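Local coordinates for Tb427.07.360- putative uncharacterized metacyclic invariant surface protein from Trypanosoma brucei (Trypanosoma brucei, PDB 5VTL), which is of unknown function but is probably an invariant surface protein of metacyclic trypanosomes, built as an extended bundle of long helices, at residues 1-4 and 5-8; 158-161 and 162-166; 138-141 and 142-145. One frame throughout, in Å; residues are numbered along the deposited sequence.

Interaction 1: 1-4 and 5-8; sequences QNTV and SHVS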
ATOM      1  N   GLN A   1     -25.400 -24.325  -8.903  1.00 12.87           N
ATOM      2  CA  GLN A   1     -23.981 -23.922  -8.851  1.00  8.63           C
ATOM      3  C   GLN A   1     -23.536 -23.839  -7.404  1.00  7.68           C
ATOM      4  O   GLN A   1     -23.177 -22.779  -6.904  1.00  8.67           O
ATOM      5  CB  GLN A   1     -23.735 -22.595  -9.587  1.00 11.99           C
ATOM      6  CG  GLN A   1     -24.058 -22.712 -11.087  1.00 16.87           C
ATOM      7  CD  GLN A   1     -23.668 -21.499 -11.928  1.00 17.05           C
ATOM      8  OE1 GLN A   1     -22.482 -21.217 -12.128  1.00 15.57           O
ATOM      9  NE2 GLN A   1     -24.669 -20.811 -12.471  1.00 19.67           N
ATOM     10  N   ASN A   2     -23.575 -24.985  -6.735  1.00  5.32           N
ATOM     11  CA  ASN A   2     -23.242 -25.047  -5.311  1.00  6.82           C
ATOM     12  C   ASN A   2     -22.323 -26.225  -4.949  1.00  7.33           C
ATOM     13  O   ASN A   2     -22.396 -26.793  -3.860  1.00  5.33           O
ATOM     14  CB  ASN A   2     -24.517 -25.082  -4.477  1.00 10.45           C
ATOM     15  CG  ASN A   2     -25.429 -26.218  -4.841  1.00 11.01           C
ATOM     16  OD1 ASN A   2     -25.086 -27.091  -5.656  1.00  9.75           O
ATOM     17  ND2 ASN A   2     -26.625 -26.203  -4.262  1.00 13.45           N
ATOM     18  N   THR A   3     -21.438 -26.562  -5.871  1.00  4.98           N
ATOM     19  CA  THR A   3     -20.409 -27.539  -5.590  1.00  5.81           C
ATOM     20  C   THR A   3     -19.384 -26.947  -4.624  1.00  3.00           C
ATOM     21  O   THR A   3     -19.302 -25.730  -4.453  1.00  4.17           O
ATOM     22  CB  THR A   3     -19.676 -27.950  -6.867  1.00  8.11           C
ATOM     23  OG1 THR A   3     -18.864 -26.868  -7.317  1.00  5.41           O
ATOM     24  CG2 THR A   3     -20.658 -28.354  -7.965  1.00 11.62           C
ATOM     25  N   VAL A   4     -18.587 -27.818  -4.016  1.00  3.59           N
ATOM     26  CA  VAL A   4     -17.472 -27.393  -3.178  1.00  3.70           C
ATOM     27  C   VAL A   4     -16.635 -26.291  -3.837  1.00  4.11           C
ATOM     28  O   VAL A   4     -16.346 -25.285  -3.208  1.00  4.92           O
ATOM     29  CB  VAL A   4     -16.605 -28.623  -2.823  1.00  6.90           C
ATOM     30  CG1 VAL A   4     -15.291 -28.216  -2.215  1.00  6.12           C
ATOM     31  CG2 VAL A   4     -17.404 -29.519  -1.874  1.00  5.09           C
ATOM     32  N   SER A   5     -16.300 -26.452  -5.121  1.00  4.73           N
ATOM     33  CA  SER A   5     -15.490 -25.448  -5.807  1.00  6.07           C
ATOM     34  C   SER A   5     -16.218 -24.100  -5.937  1.00  4.38           C
ATOM     35  O   SER A   5     -15.577 -23.049  -5.790  1.00  5.59           O
ATOM     36  CB  SER A   5     -15.049 -25.949  -7.174  1.00  9.92           C
ATOM     37  OG  SER A   5     -14.132 -27.017  -7.024  1.00  8.75           O
ATOM     38  N   HIS A   6     -17.525 -24.119  -6.213  1.00  3.17           N
ATOM     39  CA  HIS A   6     -18.287 -22.868  -6.328  1.00  4.75           C
ATOM     40  C   HIS A   6     -18.246 -22.163  -4.979  1.00  5.07           C
ATOM     41  O   HIS A   6     -17.984 -20.970  -4.883  1.00  3.37           O
ATOM     42  CB  HIS A   6     -19.753 -23.090  -6.682  1.00  4.19           C
ATOM     43  CG  HIS A   6     -20.005 -23.671  -8.043  1.00  5.33           C
ATOM     44  ND1 HIS A   6     -19.912 -22.937  -9.205  1.00 12.49           N
ATOM     45  CD2 HIS A   6     -20.436 -24.898  -8.412  1.00  4.52           C
ATOM     46  CE1 HIS A   6     -20.247 -23.699 -10.230  1.00  5.53           C
ATOM     47  NE2 HIS A   6     -20.562 -24.896  -9.776  1.00 11.69           N
ATOM     48  N   VAL A   7     -18.507 -22.912  -3.922  1.00  4.13           N
ATOM     49  CA  VAL A   7     -18.570 -22.297  -2.591  1.00  3.88           C
ATOM     50  C   VAL A   7     -17.188 -21.824  -2.148  1.00  2.38           C
ATOM     51  O   VAL A   7     -17.047 -20.759  -1.539  1.00  3.66           O
ATOM     52  CB  VAL A   7     -19.188 -23.280  -1.574  1.00  4.33           C
ATOM     53  CG1 VAL A   7     -19.137 -22.715  -0.162  1.00  9.65           C
ATOM     54  CG2 VAL A   7     -20.607 -23.562  -1.963  1.00  7.06           C
ATOM     55  N   SER A   8     -16.138 -22.584  -2.463  1.00  4.04           N
ATOM     56  CA  SER A   8     -14.793 -22.143  -2.120  1.00  5.18           C
ATOM     57  C   SER A   8     -14.443 -20.790  -2.761  1.00  3.59           C
ATOM     58  O   SER A   8     -13.866 -19.900  -2.113  1.00  3.04           O
ATOM     59  CB  SER A   8     -13.758 -23.197  -2.532  1.00  9.93           C
ATOM     60  OG  SER A   8     -13.848 -24.309  -1.681  1.00 11.12           O
TER
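Gln1 and His6 form the dense part of this local contact, where the N-terminal residues fold back over the imidazole. CB of Gln1 sits 3.8 Å from the centroid of the His6 ring and 13° off its normal, which defines a CH-pi contact over the face. The carbonyl carbon of Gln1 covers the same ring nearer its rim, 3.4 Å from His6 CD2. His6 holds its ring here because CG is turned beside its own backbone N (chi1 -66°), which carries the imidazole back past the start of the helix. The ring is buried: Phe155 meets it edge-to-face, and Phe154 and Tyr111 also touch it. The Gln1 amide plane stands 74° from the ring, and its OE1 accepts from Thr156 N, so the polar end of Gln1 is held by a residue outside the contact.

This contact flanks the N-cap of helix 4-58. Thr3 is the cap residue, its OG1 accepting from His6 N at 3.3 Å, although crowding of this hydroxyl in the model makes its exact place less certain. The first helical turn is better defined: Val7 N donates to Thr3 O at 3.0 Å, and Ser8 N to Val4 O at 2.8 Å.

Within these eight residues the solvent side is looser. Thr3 is exposed; Val4 and Ser5, partly exposed, direct CB away from the facing segment, with Thr124 and Phe154 as their respective outside neighbours. Val4 CG1 comes no nearer than 4.2 Å to Ser8 OG, whereas Val7 packs inward on Val115 and Ile128.

Interaction 2: 158-161 and 162-166; sequences DICK and ILTDG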
ATOM      1  N   ASP A 158     -21.986 -16.080 -17.732  1.00  7.34           N
ATOM      2  CA  ASP A 158     -22.805 -14.899 -17.453  1.00  9.01           C
ATOM      3  C   ASP A 158     -22.401 -14.328 -16.099  1.00  7.85           C
ATOM      4  O   ASP A 158     -22.286 -13.116 -15.937  1.00 11.06           O
ATOM      5  CB  ASP A 158     -24.295 -15.227 -17.461  1.00 10.95           C
ATOM      6  CG  ASP A 158     -24.655 -16.409 -16.567  1.00 13.21           C
ATOM      7  OD1 ASP A 158     -23.823 -17.322 -16.376  1.00 18.94           O
ATOM      8  OD2 ASP A 158     -25.790 -16.427 -16.048  1.00 25.60           O
ATOM      9  N   ILE A 159     -22.141 -15.216 -15.151  1.00  8.18           N
ATOM     10  CA  ILE A 159     -21.753 -14.806 -13.807  1.00  8.25           C
ATOM     11  C   ILE A 159     -20.323 -14.266 -13.812  1.00 12.77           C
ATOM     12  O   ILE A 159     -20.031 -13.265 -13.139  1.00 10.52           O
ATOM     13  CB  ILE A 159     -21.936 -15.957 -12.830  1.00  8.18           C
ATOM     14  CG1 ILE A 159     -23.445 -16.185 -12.598  1.00 10.75           C
ATOM     15  CG2 ILE A 159     -21.199 -15.709 -11.506  1.00 10.38           C
ATOM     16  CD1 ILE A 159     -23.775 -17.459 -11.912  1.00 18.67           C
ATOM     17  N   CYS A 160     -19.449 -14.908 -14.587  1.00  8.46           N
ATOM     18  CA  CYS A 160     -18.078 -14.433 -14.772  1.00  8.20           C
ATOM     19  C   CYS A 160     -18.088 -13.011 -15.316  1.00  8.82           C
ATOM     20  O   CYS A 160     -17.266 -12.180 -14.926  1.00  8.04           O
ATOM     21  CB  CYS A 160     -17.309 -15.331 -15.736  1.00  7.19           C
ATOM     22  SG  CYS A 160     -15.719 -14.682 -16.204  1.00  9.03           S
ATOM     23  N   LYS A 161     -19.015 -12.735 -16.228  1.00  9.84           N
ATOM     24  CA  LYS A 161     -19.091 -11.411 -16.845  1.00  8.23           C
ATOM     25  C   LYS A 161     -19.498 -10.363 -15.839  1.00  8.99           C
ATOM     26  O   LYS A 161     -18.910  -9.284 -15.774  1.00  9.59           O
ATOM     27  CB  LYS A 161     -20.083 -11.411 -17.990  1.00  8.19           C
ATOM     28  CG  LYS A 161     -20.298 -10.073 -18.631  1.00  9.52           C
ATOM     29  CD  LYS A 161     -21.196 -10.270 -19.862  1.00 11.92           C
ATOM     30  CE  LYS A 161     -21.580  -8.961 -20.494  1.00 31.59           C
ATOM     31  NZ  LYS A 161     -22.353  -9.218 -21.742  1.00 25.93           N
ATOM     32  N   ILE A 162     -20.499 -10.693 -15.039  1.00  7.18           N
ATOM     33  CA  ILE A 162     -20.995  -9.760 -14.036  1.00 12.88           C
ATOM     34  C   ILE A 162     -19.913  -9.512 -12.998  1.00 13.20           C
ATOM     35  O   ILE A 162     -19.714  -8.393 -12.535  1.00 11.97           O
ATOM     36  CB  ILE A 162     -22.251 -10.299 -13.359  1.00 15.09           C
ATOM     37  CG1 ILE A 162     -23.426 -10.275 -14.334  1.00 16.32           C
ATOM     38  CG2 ILE A 162     -22.587  -9.467 -12.127  1.00 21.39           C
ATOM     39  CD1 ILE A 162     -24.620 -11.019 -13.851  1.00 27.65           C
ATOM     40  N   LEU A 163     -19.191 -10.568 -12.652  1.00  8.73           N
ATOM     41  CA  LEU A 163     -18.159 -10.476 -11.645  1.00  9.50           C
ATOM     42  C   LEU A 163     -16.998  -9.630 -12.156  1.00 11.89           C
ATOM     43  O   LEU A 163     -16.494  -8.758 -11.447  1.00 15.31           O
ATOM     44  CB  LEU A 163     -17.686 -11.875 -11.319  1.00  9.55           C
ATOM     45  CG  LEU A 163     -16.585 -12.016 -10.306  1.00 13.99           C
ATOM     46  CD1 LEU A 163     -17.072 -11.482  -8.976  1.00 16.27           C
ATOM     47  CD2 LEU A 163     -16.269 -13.492 -10.241  1.00 15.03           C
ATOM     48  N   THR A 164     -16.602  -9.866 -13.403  1.00  5.60           N
ATOM     49  CA  THR A 164     -15.462  -9.161 -13.990  1.00 11.70           C
ATOM     50  C   THR A 164     -15.785  -7.679 -14.202  1.00 17.51           C
ATOM     51  O   THR A 164     -15.081  -6.806 -13.683  1.00 13.83           O
ATOM     52  CB  THR A 164     -15.054  -9.803 -15.325  1.00  9.62           C
ATOM     53  OG1 THR A 164     -14.703 -11.168 -15.086  1.00 12.14           O
ATOM     54  CG2 THR A 164     -13.879  -9.069 -15.958  1.00 11.15           C
ATOM     55  N   ASP A 165     -16.858  -7.406 -14.938  1.00 11.63           N
ATOM     56  CA  ASP A 165     -17.292  -6.030 -15.206  1.00 12.52           C
ATOM     57  C   ASP A 165     -17.470  -5.287 -13.881  1.00 11.78           C
ATOM     58  O   ASP A 165     -17.036  -4.149 -13.721  1.00 10.96           O
ATOM     59  CB  ASP A 165     -18.634  -5.996 -15.955  1.00 11.85           C
ATOM     60  CG  ASP A 165     -18.553  -6.486 -17.400  1.00 26.31           C
ATOM     61  OD1 ASP A 165     -17.454  -6.744 -17.936  1.00 15.02           O
ATOM     62  OD2 ASP A 165     -19.640  -6.605 -18.006  1.00 21.63           O
ATOM     63  N   GLY A 166     -18.101  -5.957 -12.930  1.00 10.86           N
ATOM     64  CA  GLY A 166     -18.473  -5.351 -11.669  1.00 12.70           C
ATOM     65  C   GLY A 166     -17.322  -5.093 -10.708  1.00 12.56           C
ATOM     66  O   GLY A 166     -17.408  -4.192  -9.871  1.00 10.89           O
TER
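Cys160 and Thr164, one helical turn apart, meet through a carbonyl oxygen that takes two bonds. Thr164 OG1 donates to Cys160 O at 2.8 Å, and the backbone N of Thr164 reaches that oxygen at the same distance of 2.8 Å. The two donors come from opposite faces of the carbonyl plane, OG1 tilted 31° from it and N tilted 28°. The arrangement is the familiar one of a threonine hydroxyl bonding back to the carbonyl four residues earlier in an alpha-helix, here helix 157-209. It depends on OG1 lying beside the backbone N (chi1 -60°), where it faces the preceding turn. OG1 also lies 3.8 Å from Cys160 SG, the sulfur that forms the disulfide with Cys152 and so ties this helix to helix 141-154. Val148 and Cys152 of that helix touch the Thr164 side chain too.

Lys161 runs along the exposed flank. Its CB merely sits beside the following peptide. CG comes 3.6 Å from Asp165 OD2, CD passes that oxygen at 4.4 Å, and CE draws in again to 3.9 Å from it. The side chain is fully extended, so it runs straight past the carboxylate instead of curling round it, and NZ finishes 5.3 Å from Asp165 OD2. In the backbone, Asp165 N donates to Lys161 O in the regular helical pattern.

The chemistry therefore divides in two: the threonine hydroxyl is satisfied by the helix's own backbone beside a covalent cross-link, while the opposite charges of Lys161 and Asp165 make no ion contact and could attract one another only weakly, across a separation probably softened by solvent.

Interaction 3: 138-141 and 142-145; sequences GVNS and WVLK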
ATOM      1  N   GLY A 138      -5.220 -10.114   4.986  1.00  7.50           N
ATOM      2  CA  GLY A 138      -4.099 -10.102   4.057  1.00  6.52           C
ATOM      3  C   GLY A 138      -4.504  -9.755   2.630  1.00  4.57           C
ATOM      4  O   GLY A 138      -3.715  -9.884   1.704  1.00  8.78           O
ATOM      5  N   VAL A 139      -5.733  -9.303   2.446  1.00  6.62           N
ATOM      6  CA  VAL A 139      -6.222  -8.968   1.115  1.00  3.32           C
ATOM      7  C   VAL A 139      -5.333  -7.910   0.433  1.00  5.85           C
ATOM      8  O   VAL A 139      -4.769  -7.037   1.087  1.00  6.19           O
ATOM      9  CB  VAL A 139      -7.704  -8.490   1.187  1.00  5.00           C
ATOM     10  CG1 VAL A 139      -7.825  -7.199   1.957  1.00  7.60           C
ATOM     11  CG2 VAL A 139      -8.318  -8.351  -0.202  1.00  3.77           C
ATOM     12  N   ASN A 140      -5.194  -8.025  -0.882  1.00  2.94           N
ATOM     13  CA  ASN A 140      -4.456  -7.058  -1.674  1.00  4.52           C
ATOM     14  C   ASN A 140      -4.926  -7.229  -3.106  1.00  5.77           C
ATOM     15  O   ASN A 140      -5.838  -8.013  -3.354  1.00  6.89           O
ATOM     16  CB  ASN A 140      -2.936  -7.242  -1.518  1.00  6.93           C
ATOM     17  CG  ASN A 140      -2.459  -8.652  -1.847  1.00  8.82           C
ATOM     18  OD1 ASN A 140      -3.084  -9.383  -2.625  1.00  5.70           O
ATOM     19  ND2 ASN A 140      -1.343  -9.034  -1.266  1.00 10.94           N
ATOM     20  N   SER A 141      -4.316  -6.532  -4.055  1.00  4.46           N
ATOM     21  CA  SER A 141      -4.799  -6.630  -5.422  1.00  5.44           C
ATOM     22  C   SER A 141      -4.655  -8.044  -5.950  1.00  3.61           C
ATOM     23  O   SER A 141      -5.492  -8.489  -6.740  1.00  5.19           O
ATOM     24  CB  SER A 141      -4.075  -5.666  -6.360  1.00  7.54           C
ATOM     25  OG  SER A 141      -4.239  -4.322  -5.993  1.00 10.00           O
ATOM     26  N   TRP A 142      -3.611  -8.754  -5.515  1.00  5.80           N
ATOM     27  CA  TRP A 142      -3.371 -10.121  -6.015  1.00  8.74           C
ATOM     28  C   TRP A 142      -4.529 -11.031  -5.581  1.00  5.45           C
ATOM     29  O   TRP A 142      -5.083 -11.776  -6.386  1.00  4.58           O
ATOM     30  CB  TRP A 142      -2.000 -10.671  -5.557  1.00  5.35           C
ATOM     31  CG  TRP A 142      -1.726 -12.083  -6.032  1.00  6.19           C
ATOM     32  CD1 TRP A 142      -1.127 -12.466  -7.217  1.00  5.93           C
ATOM     33  CD2 TRP A 142      -2.041 -13.303  -5.338  1.00  6.01           C
ATOM     34  NE1 TRP A 142      -1.052 -13.835  -7.284  1.00  7.01           N
ATOM     35  CE2 TRP A 142      -1.606 -14.372  -6.150  1.00  7.93           C
ATOM     36  CE3 TRP A 142      -2.648 -13.594  -4.109  1.00  6.50           C
ATOM     37  CZ2 TRP A 142      -1.771 -15.693  -5.781  1.00  8.16           C
ATOM     38  CZ3 TRP A 142      -2.803 -14.904  -3.751  1.00  9.07           C
ATOM     39  CH2 TRP A 142      -2.364 -15.941  -4.591  1.00  6.87           C
ATOM     40  N   VAL A 143      -4.919 -10.948  -4.308  1.00  7.15           N
ATOM     41  CA  VAL A 143      -6.059 -11.710  -3.812  1.00  5.55           C
ATOM     42  C   VAL A 143      -7.355 -11.362  -4.560  1.00  9.80           C
ATOM     43  O   VAL A 143      -8.144 -12.241  -4.874  1.00  5.34           O
ATOM     44  CB  VAL A 143      -6.267 -11.472  -2.292  1.00  4.71           C
ATOM     45  CG1 VAL A 143      -7.563 -12.144  -1.784  1.00  5.91           C
ATOM     46  CG2 VAL A 143      -5.048 -11.971  -1.508  1.00  5.24           C
ATOM     47  N   LEU A 144      -7.590 -10.086  -4.841  1.00  5.75           N
ATOM     48  CA  LEU A 144      -8.802  -9.718  -5.577  1.00  7.26           C
ATOM     49  C   LEU A 144      -8.778 -10.276  -7.001  1.00  5.79           C
ATOM     50  O   LEU A 144      -9.809 -10.672  -7.532  1.00  4.74           O
ATOM     51  CB  LEU A 144      -9.001  -8.196  -5.621  1.00  5.31           C
ATOM     52  CG  LEU A 144      -9.221  -7.480  -4.284  1.00  3.63           C
ATOM     53  CD1 LEU A 144      -9.285  -5.994  -4.526  1.00  6.40           C
ATOM     54  CD2 LEU A 144     -10.466  -7.947  -3.596  1.00  8.99           C
ATOM     55  N   LYS A 145      -7.604 -10.313  -7.612  1.00  5.25           N
ATOM     56  CA  LYS A 145      -7.445 -10.924  -8.924  1.00  5.35           C
ATOM     57  C   LYS A 145      -7.785 -12.407  -8.878  1.00  5.26           C
ATOM     58  O   LYS A 145      -8.540 -12.907  -9.693  1.00  7.49           O
ATOM     59  CB  LYS A 145      -6.006 -10.761  -9.429  1.00  9.48           C
ATOM     60  CG  LYS A 145      -5.709 -11.502 -10.731  1.00  6.64           C
ATOM     61  CD  LYS A 145      -4.300 -11.217 -11.239  1.00 12.27           C
ATOM     62  CE  LYS A 145      -3.240 -11.698 -10.292  1.00 17.03           C
ATOM     63  NZ  LYS A 145      -1.885 -11.630 -10.884  1.00 19.89           N
TER
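Asn140 OD1 receives Val143 N at 2.9 Å, with an N-H...O angle of 167°, and lies 3.0 Å from Trp142 N as well. This is the N-cap of helix 141-154: the asparagine side chain takes up an amide of the first turn, which has no earlier helical carbonyl to bond to. The fold-back follows from CG lying between the backbone N and the carbonyl carbon (chi1 55°), which brings the amide oxygen over the helix start. The same oxygen touches CB of Trp142 and CG2 of Val143, both at 3.4 Å, so carbon atoms border the capping bond. Behind it the regular pattern begins, with Leu144 N donating to Asn140 O at 3.1 Å and Lys145 N to Ser141 O at 2.9 Å.

Ser141 faces helix 157-209, its OG bonded to Asp175 OD1 and its N to Glu178 OE2. The apolar side rests on Val139, which is buried and also packs on Ala16 and Ile20 of helix 4-58. Val139 and Val143 cross at about a right angle, while CG2 of Val139 makes its nearer approach to CD2 of Leu144, at 4.0 Å.

Interactions 1 and 3 hold the N-caps of helix 4-58 and helix 141-154; their centres are about 20 Å apart and their nearest atoms about 10 Å, without touching. Interaction 2 lies near the start of helix 157-209. It touches interaction 1, where Gln1 NE2 packs 3.5 Å from Ile159 CD1, and Thr156 joins them further, its N bonding to Gln1 OE1 and its OG1 to Asp158 OD1. Interactions 2 and 3 stay about 7 Å apart at their nearest atoms, but the Cys152-Cys160 disulfide connects their helices. The centre of interaction 3 is about 11 Å from the centre of the chain, those of interactions 1 and 2 about 31 and 26 Å.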